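Local atomic coordinates of fiber protein (Human adenovirus 14, PDB entry 3F0Y), a protein that forms the trimeric knob at the end of the adenovirus fibre and probably attaches the virus to a receptor on the host cell. Residues N13-T19 / L99-Q105; T77-F81 / L92-K96; T122-P126 / F201-R205; T150-I154 / W179-P185. All coordinates share one frame; numbering follows the deposited sequence. Where two conformers were deposited one is given.

Contact 1: N13-T19 / L99-Q105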
loop_
_atom_site.group_PDB
_atom_site.type_symbol
_atom_site.label_atom_id
_atom_site.label_comp_id
_atom_site.label_asym_id
_atom_site.label_seq_id
_atom_site.Cartn_x
_atom_site.Cartn_y
_atom_site.Cartn_z
ATOM N N ASN A 13 -12.959 -15.804 -7.045
ATOM C CA ASN A 13 -11.787 -16.645 -6.801
ATOM C C ASN A 13 -10.740 -16.589 -7.916
ATOM O O ASN A 13 -9.549 -16.754 -7.644
ATOM C CB ASN A 13 -12.207 -18.100 -6.572
ATOM C CG ASN A 13 -12.953 -18.300 -5.264
ATOM O OD1 ASN A 13 -12.624 -17.694 -4.242
ATOM N ND2 ASN A 13 -13.962 -19.162 -5.288
ATOM N N ILE A 14 -11.175 -16.363 -9.156
ATOM C CA ILE A 14 -10.246 -16.268 -10.291
ATOM C C ILE A 14 -9.529 -14.914 -10.415
ATOM O O ILE A 14 -8.650 -14.766 -11.262
ATOM C CB ILE A 14 -10.920 -16.621 -11.646
ATOM C CG1 ILE A 14 -12.047 -15.641 -11.992
ATOM C CG2 ILE A 14 -11.438 -18.053 -11.616
ATOM C CD1 ILE A 14 -12.278 -15.480 -13.481
ATOM N N ASN A 15 -9.904 -13.936 -9.589
ATOM C CA ASN A 15 -9.180 -12.660 -9.528
ATOM C C ASN A 15 -7.916 -12.751 -8.674
ATOM O O ASN A 15 -7.131 -11.805 -8.630
ATOM C CB ASN A 15 -10.076 -11.537 -8.988
ATOM C CG ASN A 15 -11.137 -11.101 -9.981
ATOM O OD1 ASN A 15 -10.870 -10.958 -11.176
ATOM N ND2 ASN A 15 -12.347 -10.871 -9.487
ATOM N N THR A 16 -7.739 -13.882 -7.993
ATOM C CA THR A 16 -6.554 -14.146 -7.186
ATOM C C THR A 16 -5.734 -15.273 -7.806
ATOM O O THR A 16 -6.283 -16.285 -8.232
ATOM C CB THR A 16 -6.942 -14.554 -5.752
ATOM O OG1 THR A 16 -7.531 -13.437 -5.080
ATOM C CG2 THR A 16 -5.724 -15.027 -4.966
ATOM N N LEU A 17 -4.421 -15.070 -7.869
ATOM C CA LEU A 17 -3.471 -16.118 -8.218
ATOM C C LEU A 17 -2.473 -16.169 -7.073
ATOM O O LEU A 17 -1.756 -15.198 -6.838
ATOM C CB LEU A 17 -2.768 -15.781 -9.536
ATOM C CG LEU A 17 -1.816 -16.828 -10.116
ATOM C CD1 LEU A 17 -2.549 -18.131 -10.400
ATOM C CD2 LEU A 17 -1.153 -16.294 -11.380
ATOM N N TRP A 18 -2.438 -17.282 -6.343
ATOM C CA TRP A 18 -1.646 -17.337 -5.114
ATOM C C TRP A 18 -1.059 -18.711 -4.796
ATOM O O TRP A 18 -1.303 -19.686 -5.506
ATOM C CB TRP A 18 -2.472 -16.790 -3.934
ATOM C CG TRP A 18 -3.555 -17.689 -3.399
ATOM C CD1 TRP A 18 -4.093 -18.790 -3.999
ATOM C CD2 TRP A 18 -4.249 -17.534 -2.155
ATOM N NE1 TRP A 18 -5.061 -19.341 -3.199
ATOM C CE2 TRP A 18 -5.184 -18.586 -2.063
ATOM C CE3 TRP A 18 -4.166 -16.609 -1.107
ATOM C CZ2 TRP A 18 -6.034 -18.739 -0.965
ATOM C CZ3 TRP A 18 -5.009 -16.761 -0.016
ATOM C CH2 TRP A 18 -5.932 -17.820 0.046
ATOM N N THR A 19 -0.277 -18.758 -3.720
ATOM C CA THR A 19 0.372 -19.979 -3.247
ATOM C C THR A 19 -0.495 -20.755 -2.258
ATOM O O THR A 19 -0.169 -21.889 -1.901
ATOM C CB THR A 19 1.672 -19.633 -2.504
ATOM O OG1 THR A 19 1.374 -18.716 -1.443
ATOM C CG2 THR A 19 2.686 -19.009 -3.447
ATOM N N LEU A 99 1.417 -21.516 -9.010
ATOM C CA LEU A 99 0.328 -20.750 -8.423
ATOM C C LEU A 99 -0.991 -21.211 -9.031
ATOM O O LEU A 99 -1.025 -21.710 -10.158
ATOM C CB LEU A 99 0.511 -19.254 -8.687
ATOM C CG LEU A 99 1.813 -18.611 -8.205
ATOM C CD1 LEU A 99 1.945 -17.206 -8.776
ATOM C CD2 LEU A 99 1.878 -18.588 -6.683
ATOM N N ASN A 100 -2.067 -21.046 -8.275
ATOM C CA ASN A 100 -3.412 -21.271 -8.789
ATOM C C ASN A 100 -4.380 -20.309 -8.106
ATOM O O ASN A 100 -3.968 -19.474 -7.296
ATOM C CB ASN A 100 -3.831 -22.732 -8.587
ATOM C CG ASN A 100 -4.778 -23.228 -9.674
ATOM O OD1 ASN A 100 -5.852 -22.663 -9.883
ATOM N ND2 ASN A 100 -4.384 -24.290 -10.363
ATOM N N HIS A 101 -5.661 -20.419 -8.440
ATOM C CA HIS A 101 -6.675 -19.514 -7.915
ATOM C C HIS A 101 -7.038 -19.805 -6.464
ATOM O O HIS A 101 -6.601 -20.803 -5.888
ATOM C CB HIS A 101 -7.927 -19.572 -8.793
ATOM C CG HIS A 101 -7.715 -19.027 -10.168
ATOM N ND1 HIS A 101 -7.149 -17.791 -10.394
ATOM C CD2 HIS A 101 -8.000 -19.539 -11.388
ATOM C CE1 HIS A 101 -7.090 -17.568 -11.694
ATOM N NE2 HIS A 101 -7.600 -18.613 -12.318
ATOM N N LYS A 102 -7.831 -18.911 -5.880
ATOM C CA LYS A 102 -8.307 -19.072 -4.512
ATOM C C LYS A 102 -9.312 -20.216 -4.422
ATOM O O LYS A 102 -10.223 -20.322 -5.240
ATOM C CB LYS A 102 -8.950 -17.775 -4.005
ATOM C CG LYS A 102 -9.444 -17.844 -2.564
ATOM C CD LYS A 102 -10.009 -16.512 -2.099
ATOM C CE LYS A 102 -10.872 -16.669 -0.852
ATOM N NZ LYS A 102 -10.106 -17.166 0.322
ATOM N N SER A 103 -9.117 -21.073 -3.428
ATOM C CA SER A 103 -10.080 -22.111 -3.081
ATOM C C SER A 103 -10.072 -22.237 -1.566
ATOM O O SER A 103 -9.342 -23.051 -1.000
ATOM C CB SER A 103 -9.711 -23.438 -3.744
ATOM O OG SER A 103 -10.609 -24.462 -3.356
ATOM N N GLY A 104 -10.877 -21.405 -0.912
ATOM C CA GLY A 104 -10.791 -21.244 0.532
ATOM C C GLY A 104 -9.434 -20.660 0.897
ATOM O O GLY A 104 -8.999 -19.670 0.304
ATOM N N GLN A 105 -8.754 -21.289 1.853
ATOM C CA GLN A 105 -7.414 -20.865 2.270
ATOM C C GLN A 105 -6.311 -21.546 1.457
ATOM O O GLN A 105 -5.123 -21.356 1.734
ATOM C CB GLN A 105 -7.210 -21.161 3.759
ATOM C CG GLN A 105 -8.209 -20.463 4.669
ATOM C CD GLN A 105 -8.090 -18.953 4.614
ATOM O OE1 GLN A 105 -9.048 -18.255 4.279
ATOM N NE2 GLN A 105 -6.909 -18.442 4.930
HETATM O O HOH W 1 -12.868 -19.624 -2.084
#

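Contact 2: T77-F81 / L92-K96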
loop_
_atom_site.group_PDB
_atom_site.type_symbol
_atom_site.label_atom_id
_atom_site.label_comp_id
_atom_site.label_asym_id
_atom_site.label_seq_id
_atom_site.Cartn_x
_atom_site.Cartn_y
_atom_site.Cartn_z
ATOM N N THR A 77 16.852 -13.655 -2.518
ATOM C CA THR A 77 15.960 -13.264 -3.597
ATOM C C THR A 77 15.049 -14.412 -4.006
ATOM O O THR A 77 15.507 -15.539 -4.197
ATOM C CB THR A 77 16.760 -12.799 -4.827
ATOM O OG1 THR A 77 17.580 -11.684 -4.463
ATOM C CG2 THR A 77 15.827 -12.391 -5.965
ATOM N N ALA A 78 13.757 -14.116 -4.114
ATOM C CA ALA A 78 12.794 -15.029 -4.710
ATOM C C ALA A 78 12.660 -14.634 -6.175
ATOM O O ALA A 78 12.114 -13.578 -6.486
ATOM C CB ALA A 78 11.456 -14.929 -4.003
ATOM N N GLU A 79 13.191 -15.473 -7.061
ATOM C CA GLU A 79 13.109 -15.249 -8.499
ATOM C C GLU A 79 11.953 -16.066 -9.062
ATOM O O GLU A 79 11.950 -17.291 -8.960
ATOM C CB GLU A 79 14.405 -15.674 -9.185
ATOM C CG GLU A 79 15.613 -14.826 -8.831
ATOM C CD GLU A 79 16.822 -15.178 -9.674
ATOM O OE1 GLU A 79 17.153 -16.378 -9.766
ATOM O OE2 GLU A 79 17.441 -14.257 -10.249
ATOM N N LEU A 80 10.977 -15.380 -9.651
ATOM C CA LEU A 80 9.799 -16.032 -10.211
ATOM C C LEU A 80 9.776 -15.808 -11.716
ATOM O O LEU A 80 9.647 -14.676 -12.179
ATOM C CB LEU A 80 8.522 -15.483 -9.570
ATOM C CG LEU A 80 8.500 -15.429 -8.039
ATOM C CD1 LEU A 80 7.179 -14.857 -7.559
ATOM C CD2 LEU A 80 8.749 -16.803 -7.426
ATOM N N PHE A 81 9.915 -16.895 -12.469
ATOM C CA PHE A 81 9.916 -16.850 -13.925
ATOM C C PHE A 81 8.647 -17.498 -14.456
ATOM O O PHE A 81 8.226 -18.548 -13.969
ATOM C CB PHE A 81 11.149 -17.563 -14.475
ATOM C CG PHE A 81 12.447 -16.970 -14.001
ATOM C CD1 PHE A 81 13.203 -17.602 -13.024
ATOM C CD2 PHE A 81 12.897 -15.764 -14.513
ATOM C CE1 PHE A 81 14.394 -17.047 -12.579
ATOM C CE2 PHE A 81 14.085 -15.204 -14.077
ATOM C CZ PHE A 81 14.837 -15.846 -13.107
ATOM N N LEU A 92 13.240 -23.091 -13.105
ATOM C CA LEU A 92 14.044 -21.865 -13.097
ATOM C C LEU A 92 13.797 -21.000 -11.862
ATOM O O LEU A 92 14.649 -20.191 -11.490
ATOM C CB LEU A 92 13.751 -21.029 -14.343
ATOM C CG LEU A 92 14.054 -21.652 -15.704
ATOM C CD1 LEU A 92 13.488 -20.772 -16.807
ATOM C CD2 LEU A 92 15.552 -21.861 -15.891
ATOM N N SER A 93 12.634 -21.166 -11.236
ATOM C CA SER A 93 12.181 -20.258 -10.187
ATOM C C SER A 93 12.499 -20.761 -8.787
ATOM O O SER A 93 12.702 -21.956 -8.574
ATOM C CB SER A 93 10.673 -20.033 -10.310
ATOM O OG SER A 93 10.345 -19.508 -11.581
ATOM N N SER A 94 12.538 -19.829 -7.836
ATOM C CA SER A 94 12.697 -20.159 -6.426
ATOM C C SER A 94 11.477 -20.926 -5.924
ATOM O O SER A 94 11.609 -21.911 -5.194
ATOM C CB SER A 94 12.887 -18.885 -5.601
ATOM O OG SER A 94 13.910 -18.077 -6.153
ATOM N N LEU A 95 10.294 -20.462 -6.323
ATOM C CA LEU A 95 9.036 -21.131 -6.005
ATOM C C LEU A 95 8.901 -22.381 -6.868
ATOM O O LEU A 95 8.971 -22.301 -8.094
ATOM C CB LEU A 95 7.855 -20.187 -6.254
ATOM C CG LEU A 95 6.445 -20.702 -5.944
ATOM C CD1 LEU A 95 6.284 -21.048 -4.473
ATOM C CD2 LEU A 95 5.413 -19.666 -6.371
ATOM N N LYS A 96 8.702 -23.527 -6.219
ATOM C CA LYS A 96 8.697 -24.824 -6.900
ATOM C C LYS A 96 7.301 -25.421 -7.079
ATOM O O LYS A 96 7.157 -26.477 -7.696
ATOM C CB LYS A 96 9.586 -25.811 -6.138
ATOM C CG LYS A 96 11.030 -25.348 -5.969
ATOM C CD LYS A 96 11.676 -25.021 -7.307
ATOM C CE LYS A 96 13.163 -24.783 -7.178
ATOM N NZ LYS A 96 13.758 -24.484 -8.509
#

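Contact 3: T122-P126 / F201-R205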
loop_
_atom_site.group_PDB
_atom_site.type_symbol
_atom_site.label_atom_id
_atom_site.label_comp_id
_atom_site.label_asym_id
_atom_site.label_seq_id
_atom_site.Cartn_x
_atom_site.Cartn_y
_atom_site.Cartn_z
ATOM N N THR A 122 4.955 -6.059 -19.985
ATOM C CA THR A 122 6.207 -5.856 -20.715
ATOM C C THR A 122 6.253 -4.462 -21.341
ATOM O O THR A 122 7.320 -3.988 -21.724
ATOM C CB THR A 122 6.416 -6.923 -21.807
ATOM O OG1 THR A 122 5.283 -6.951 -22.681
ATOM C CG2 THR A 122 6.608 -8.297 -21.178
ATOM N N THR A 123 5.095 -3.811 -21.448
ATOM C CA THR A 123 5.029 -2.425 -21.899
ATOM C C THR A 123 5.452 -1.479 -20.779
ATOM O O THR A 123 6.182 -0.530 -21.023
ATOM C CB THR A 123 3.619 -2.050 -22.391
ATOM O OG1 THR A 123 3.204 -2.980 -23.399
ATOM C CG2 THR A 123 3.607 -0.643 -22.973
ATOM N N ALA A 124 4.994 -1.746 -19.558
ATOM C CA ALA A 124 5.375 -0.944 -18.393
ATOM C C ALA A 124 6.770 -1.312 -17.892
ATOM O O ALA A 124 7.528 -0.442 -17.458
ATOM C CB ALA A 124 4.354 -1.121 -17.273
ATOM N N TYR A 125 7.093 -2.603 -17.956
ATOM C CA TYR A 125 8.349 -3.146 -17.434
ATOM C C TYR A 125 9.042 -3.950 -18.537
ATOM O O TYR A 125 8.862 -5.168 -18.641
ATOM C CB TYR A 125 8.065 -4.004 -16.196
ATOM C CG TYR A 125 7.058 -3.347 -15.281
ATOM C CD1 TYR A 125 5.756 -3.826 -15.185
ATOM C CD2 TYR A 125 7.395 -2.212 -14.556
ATOM C CE1 TYR A 125 4.826 -3.209 -14.370
ATOM C CE2 TYR A 125 6.472 -1.588 -13.734
ATOM C CZ TYR A 125 5.187 -2.091 -13.647
ATOM O OH TYR A 125 4.258 -1.481 -12.839
ATOM N N PRO A 126 9.826 -3.261 -19.382
ATOM C CA PRO A 126 10.406 -3.903 -20.555
ATOM C C PRO A 126 11.555 -4.851 -20.239
ATOM O O PRO A 126 12.071 -4.857 -19.120
ATOM C CB PRO A 126 10.908 -2.718 -21.386
ATOM C CG PRO A 126 11.184 -1.656 -20.401
ATOM C CD PRO A 126 10.203 -1.839 -19.288
ATOM N N PHE A 201 2.976 -4.671 -2.885
ATOM C CA PHE A 201 3.357 -3.751 -3.945
ATOM C C PHE A 201 2.405 -3.876 -5.119
ATOM O O PHE A 201 1.618 -4.824 -5.202
ATOM C CB PHE A 201 4.811 -3.958 -4.384
ATOM C CG PHE A 201 5.096 -5.312 -4.971
ATOM C CD1 PHE A 201 5.186 -5.483 -6.347
ATOM C CD2 PHE A 201 5.311 -6.409 -4.149
ATOM C CE1 PHE A 201 5.467 -6.730 -6.891
ATOM C CE2 PHE A 201 5.591 -7.659 -4.687
ATOM C CZ PHE A 201 5.669 -7.818 -6.061
ATOM N N TYR A 202 2.488 -2.900 -6.016
ATOM C CA TYR A 202 1.573 -2.806 -7.143
ATOM C C TYR A 202 2.343 -2.685 -8.449
ATOM O O TYR A 202 3.425 -2.101 -8.494
ATOM C CB TYR A 202 0.639 -1.607 -6.959
ATOM C CG TYR A 202 0.091 -1.498 -5.555
ATOM C CD1 TYR A 202 -1.193 -1.935 -5.248
ATOM C CD2 TYR A 202 0.874 -0.983 -4.524
ATOM C CE1 TYR A 202 -1.686 -1.845 -3.955
ATOM C CE2 TYR A 202 0.392 -0.888 -3.235
ATOM C CZ TYR A 202 -0.885 -1.320 -2.955
ATOM O OH TYR A 202 -1.357 -1.223 -1.670
ATOM N N TYR A 203 1.781 -3.258 -9.506
ATOM C CA TYR A 203 2.365 -3.121 -10.824
ATOM C C TYR A 203 1.294 -3.180 -11.899
ATOM O O TYR A 203 0.231 -3.777 -11.703
ATOM C CB TYR A 203 3.472 -4.156 -11.064
ATOM C CG TYR A 203 3.065 -5.615 -10.996
ATOM C CD1 TYR A 203 2.422 -6.232 -12.065
ATOM C CD2 TYR A 203 3.368 -6.391 -9.880
ATOM C CE1 TYR A 203 2.070 -7.578 -12.016
ATOM C CE2 TYR A 203 3.021 -7.737 -9.820
ATOM C CZ TYR A 203 2.372 -8.323 -10.893
ATOM O OH TYR A 203 2.028 -9.654 -10.843
ATOM N N ILE A 204 1.585 -2.536 -13.024
ATOM C CA ILE A 204 0.673 -2.496 -14.157
ATOM C C ILE A 204 0.686 -3.868 -14.807
ATOM O O ILE A 204 1.746 -4.385 -15.163
ATOM C CB ILE A 204 1.086 -1.423 -15.178
ATOM C CG1 ILE A 204 0.994 -0.029 -14.549
ATOM C CG2 ILE A 204 0.206 -1.501 -16.421
ATOM C CD1 ILE A 204 1.638 1.058 -15.373
ATOM N N ARG A 205 -0.489 -4.463 -14.954
ATOM C CA ARG A 205 -0.550 -5.841 -15.410
ATOM C C ARG A 205 -0.606 -5.973 -16.929
ATOM O O ARG A 205 -1.075 -5.080 -17.641
ATOM C CB ARG A 205 -1.692 -6.609 -14.735
ATOM C CG ARG A 205 -3.096 -6.095 -14.964
ATOM C CD ARG A 205 -4.046 -6.791 -13.994
ATOM N NE ARG A 205 -5.455 -6.463 -14.188
ATOM C CZ ARG A 205 -6.198 -6.877 -15.215
ATOM N NH1 ARG A 205 -5.681 -7.639 -16.171
ATOM N NH2 ARG A 205 -7.474 -6.522 -15.289
#

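Contact 4: T150-I154 / W179-P185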
loop_
_atom_site.group_PDB
_atom_site.type_symbol
_atom_site.label_atom_id
_atom_site.label_comp_id
_atom_site.label_asym_id
_atom_site.label_seq_id
_atom_site.Cartn_x
_atom_site.Cartn_y
_atom_site.Cartn_z
ATOM N N THR A 150 10.487 -6.603 19.247
ATOM C CA THR A 150 10.830 -5.397 18.495
ATOM C C THR A 150 10.703 -5.694 17.001
ATOM O O THR A 150 10.815 -6.848 16.581
ATOM C CB THR A 150 12.259 -4.917 18.804
ATOM O OG1 THR A 150 13.202 -5.929 18.431
ATOM C CG2 THR A 150 12.411 -4.601 20.286
ATOM N N ALA A 151 10.470 -4.650 16.209
ATOM C CA ALA A 151 10.316 -4.783 14.763
ATOM C C ALA A 151 11.626 -4.446 14.060
ATOM O O ALA A 151 12.085 -3.307 14.108
ATOM C CB ALA A 151 9.202 -3.876 14.267
ATOM N N PHE A 152 12.217 -5.444 13.407
ATOM C CA PHE A 152 13.470 -5.273 12.678
ATOM C C PHE A 152 13.182 -4.990 11.203
ATOM O O PHE A 152 12.685 -5.867 10.497
ATOM C CB PHE A 152 14.330 -6.532 12.808
ATOM C CG PHE A 152 15.679 -6.413 12.158
ATOM C CD1 PHE A 152 16.764 -5.915 12.864
ATOM C CD2 PHE A 152 15.863 -6.799 10.839
ATOM C CE1 PHE A 152 18.011 -5.805 12.266
ATOM C CE2 PHE A 152 17.102 -6.690 10.236
ATOM C CZ PHE A 152 18.180 -6.194 10.950
ATOM N N PRO A 153 13.510 -3.775 10.725
ATOM C CA PRO A 153 13.184 -3.422 9.344
ATOM C C PRO A 153 14.056 -4.143 8.316
ATOM O O PRO A 153 15.276 -4.213 8.472
ATOM C CB PRO A 153 13.440 -1.912 9.300
ATOM C CG PRO A 153 14.467 -1.677 10.337
ATOM C CD PRO A 153 14.200 -2.675 11.426
ATOM N N ILE A 154 13.414 -4.673 7.278
ATOM C CA ILE A 154 14.100 -5.362 6.190
ATOM C C ILE A 154 13.785 -4.645 4.884
ATOM O O ILE A 154 12.621 -4.380 4.591
ATOM C CB ILE A 154 13.639 -6.831 6.082
ATOM C CG1 ILE A 154 13.952 -7.589 7.375
ATOM C CG2 ILE A 154 14.297 -7.518 4.887
ATOM C CD1 ILE A 154 13.425 -9.012 7.392
ATOM N N TRP A 179 19.136 -6.808 4.498
ATOM C CA TRP A 179 19.438 -5.847 5.544
ATOM C C TRP A 179 20.939 -5.762 5.786
ATOM O O TRP A 179 21.674 -6.719 5.541
ATOM C CB TRP A 179 18.683 -6.171 6.835
ATOM C CG TRP A 179 19.075 -7.452 7.492
ATOM C CD1 TRP A 179 20.105 -7.640 8.363
ATOM C CD2 TRP A 179 18.418 -8.718 7.367
ATOM N NE1 TRP A 179 20.144 -8.948 8.775
ATOM C CE2 TRP A 179 19.118 -9.633 8.181
ATOM C CE3 TRP A 179 17.310 -9.170 6.641
ATOM C CZ2 TRP A 179 18.748 -10.977 8.288
ATOM C CZ3 TRP A 179 16.942 -10.506 6.748
ATOM C CH2 TRP A 179 17.660 -11.392 7.566
ATOM N N ASN A 180 21.361 -4.587 6.240
ATOM C CA ASN A 180 22.754 -4.301 6.556
ATOM C C ASN A 180 22.786 -3.409 7.798
ATOM O O ASN A 180 22.641 -2.191 7.695
ATOM C CB ASN A 180 23.422 -3.611 5.357
ATOM C CG ASN A 180 24.897 -3.305 5.582
ATOM O OD1 ASN A 180 25.442 -3.535 6.661
ATOM N ND2 ASN A 180 25.549 -2.780 4.550
ATOM N N THR A 181 22.962 -4.028 8.966
ATOM C CA THR A 181 22.840 -3.336 10.247
ATOM C C THR A 181 24.035 -3.576 11.162
ATOM O O THR A 181 24.901 -4.398 10.867
ATOM C CB THR A 181 21.563 -3.800 10.979
ATOM O OG1 THR A 181 21.578 -5.228 11.110
ATOM C CG2 THR A 181 20.323 -3.381 10.201
ATOM N N GLY A 182 24.073 -2.842 12.270
ATOM C CA GLY A 182 25.122 -2.991 13.277
ATOM C C GLY A 182 24.855 -4.133 14.242
ATOM O O GLY A 182 25.782 -4.659 14.858
ATOM N N ASP A 183 23.583 -4.504 14.382
ATOM C CA ASP A 183 23.176 -5.624 15.228
ATOM C C ASP A 183 22.227 -6.530 14.448
ATOM O O ASP A 183 21.331 -6.042 13.755
ATOM C CB ASP A 183 22.472 -5.112 16.488
ATOM C CG ASP A 183 23.396 -4.318 17.398
ATOM O OD1 ASP A 183 24.483 -4.830 17.745
ATOM O OD2 ASP A 183 23.026 -3.186 17.779
ATOM N N ALA A 184 22.426 -7.841 14.560
ATOM C CA ALA A 184 21.553 -8.810 13.898
ATOM C C ALA A 184 20.188 -8.871 14.591
ATOM O O ALA A 184 20.083 -8.549 15.775
ATOM C CB ALA A 184 22.199 -10.186 13.890
ATOM N N PRO A 185 19.135 -9.264 13.849
ATOM C CA PRO A 185 17.806 -9.498 14.430
ATOM C C PRO A 185 17.822 -10.399 15.670
ATOM O O PRO A 185 17.117 -10.121 16.643
ATOM C CB PRO A 185 17.040 -10.193 13.300
ATOM C CG PRO A 185 17.735 -9.830 12.055
ATOM C CD PRO A 185 19.148 -9.464 12.389
#

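Contact 1: N13-T19 / L99-Q105
H101 sets its imidazole against the 3-10 turn N13-N15 and uses both an edge and a face of the ring. At the edge, ND1 donates to T16 O at 2.8 Å, the acceptor lying in the ring plane and the bond nearly straight (170°). Over the face sits I14 CA, 3.6 Å from the ring centroid in a CH-pi contact. NE2 accepts from the backbone N of T113, so the ring donates through one nitrogen and accepts through the other, as a neutral histidine can.

The backbones meet in a single antiparallel bridge, W18 N to N100 O at 2.8 Å and N100 N to W18 O at 3.2 Å, and K102 N adds a bond to N13 O at 3.3 Å. These pin strand 102-103 and the loop ahead of it to strand 16-18, an outer strand of the knob's V sheet within the chain; on its other side strand 16-18 pairs with 39-48. L99 lays its CB on L17 CG at 3.7 Å, the two leucines crossing at about a right angle.

W18 holds its indole CG between its own backbone N and carbonyl carbon (chi1 75°), which stands the ring beside K102-Q105. Tryptophan offers K102 CB and T16 CG2 one broad face, while G104 O lies near the ring plane, 3.4 Å from CZ2, and NE1 bonds N106 O. Lysine is long enough to pass N13 OD1 and bring NZ to G104 O at 2.7 Å and to a salt bridge with D207 of the second subunit. One water joins N13 OD1 to G104 N.

Contact 2: T77-F81 / L92-K96
Strand 73-82 is an outermost strand of the R sheet within the chain, and its outer edge is met by the loop residues S93 and S94, which engage E79 and F81. The strand's inner neighbour, 171-180, takes the backbone groups of A78 and L80, so E79 and F81 turn their N-H groups to the loop. S94 grips E79 twice: its backbone N donates to E79 O at 2.8 Å, in the carbonyl plane, and its OG accepts from E79 N, also at 2.8 Å. Two residues further along the strand, F81 N donates to S93 OG (2.8 Å, 167°), which also bonds L89 O.

Serine suits both places, because a short hydroxyl can stand in for the carbonyl of a missing strand. In each, OG lies anti to the carbonyl carbon, beside the residue's own N, which aims it at the strand. The two segments run 115° apart, so the loop satisfies the sheet edge without becoming another strand of it.

L92 O lies at the edge of the F81 ring, near its plane, 3.3 Å from CE1, and F81 CD1 touches L92 CB at 3.7 Å. Toward the sandwich interior, L80 CD2 packs on L95 CB, and both leucines reach L41 of strand 39-48. E79 sends its carboxylate to R174 in a salt bridge. L95 N is buried without a partner.

Contact 3: T122-P126 / F201-R205
The turn T122-A124 has helical backbone angles but no regular helical bonds, and it comes up to the end of strand 199-204 at one point, where A124 CA and I204 CA are 6.5 Å apart. Y125 then leaves the turn with an extended backbone, and its side chain reaches back to the strand. The phenol does the joining: I204 N donates to Y125 OH at 2.9 Å with an N-H...O angle of 164°. That nitrogen lies in the plane of the Y125 ring, at its edge, so the hydroxyl is approached from beside the ring. I204 O, also near the plane, is 3.4 Å from Y125 CE1.

Strand 199-204 is the last strand of the knob and forms an outer border of its V sheet within the chain; Y125 OH therefore accepts from a backbone N-H at the end of that border. A tyrosine suits the place, being long enough to reach from the turn to the strand backbone and having a polar atom only at its tip. The ring also meets carbon: CE1 touches Y203 CB at 3.7 Å, the two tyrosines crossing at about a right angle.

With CG between its backbone N and carbonyl carbon (chi1 61°), Y203 carries its own ring away from Y125 and into the sandwich, onto L160 and I173 of the facing R sheet; its hydroxyl bonds F118 O. A124, with only a methyl, sets CB 3.6 Å above the Y125 ring plane, toward its rim, and 3.9 Å from I204 CB. V21 of the third subunit packs against both A124 and I204.

Contact 4: T150-I154 / W179-P185
T181 OG1, lying against the edge of the F152 ring, donates to D183 O at 2.8 Å, with the hydroxyl well above the carbonyl plane. The bond closes the turn that follows strand 171-180. This strand and 151-160 are partners in a beta hairpin of the R sheet, and the turn lies at the end of the hairpin away from the loop that connects its two strands. No hydrogen bond crosses between 150-154 and 179-185; the two are joined by packing round F152, with W179 and P185 as its main partners.

With CG anti to the backbone N (chi1 -176°), the F152 phenyl projects from strand 151-160 over the loop, and its rim and one face are both used. The rim meets W179 in a T-shaped stack: the edge of F152 points at the face of the indole's five-membered ring, centroids 4.8 Å apart and planes at 83°, with CE2 coming to 3.5 Å from W179 CG. Further round the same rim, T181 OG1 is 3.5 Å from CZ.

Over one face lies P185. Its CG stands almost over the ring centre, 3.6 Å from the centroid and 10° off the normal, a CH-pi contact in which the flat-sided, rigid proline ring can lay its C-H groups on an aromatic face. The same CG also lies over the W179 face that F152 meets, so proline fills the corner between the two aromatics.

Tryptophan serves here by offering a broad face and one polar atom, NE1, which bonds Y71 O. Its six-membered ring runs alongside I154, whose CG1 touches W179 CE3 at 3.8 Å.

In the fold
Along the chain the four contacts form two nested pairs: contact 2 lies inside the loop closed by contact 1, and contact 4 inside the one closed by contact 3. Contacts 1 and 3 belong to the V sheet, at its two outer strands, 16-18 and 199-204, with centres about 21 Å apart, and both are touched by neighbouring subunits of the trimer. The centres of contacts 2 and 4 lie about 25 Å apart, on neighbouring strands 73-82 and 171-180 of the R sheet. Contacts 1 and 2 touch, T19 CG2 lying 4.1 Å from L95 CD2, while contacts 1 and 4, whose centres are about 33 Å apart, lie on opposite sides of the chain's centre. Contacts 1 to 3 tie loop residues to sheet strands; contact 4 packs the end of a hairpin.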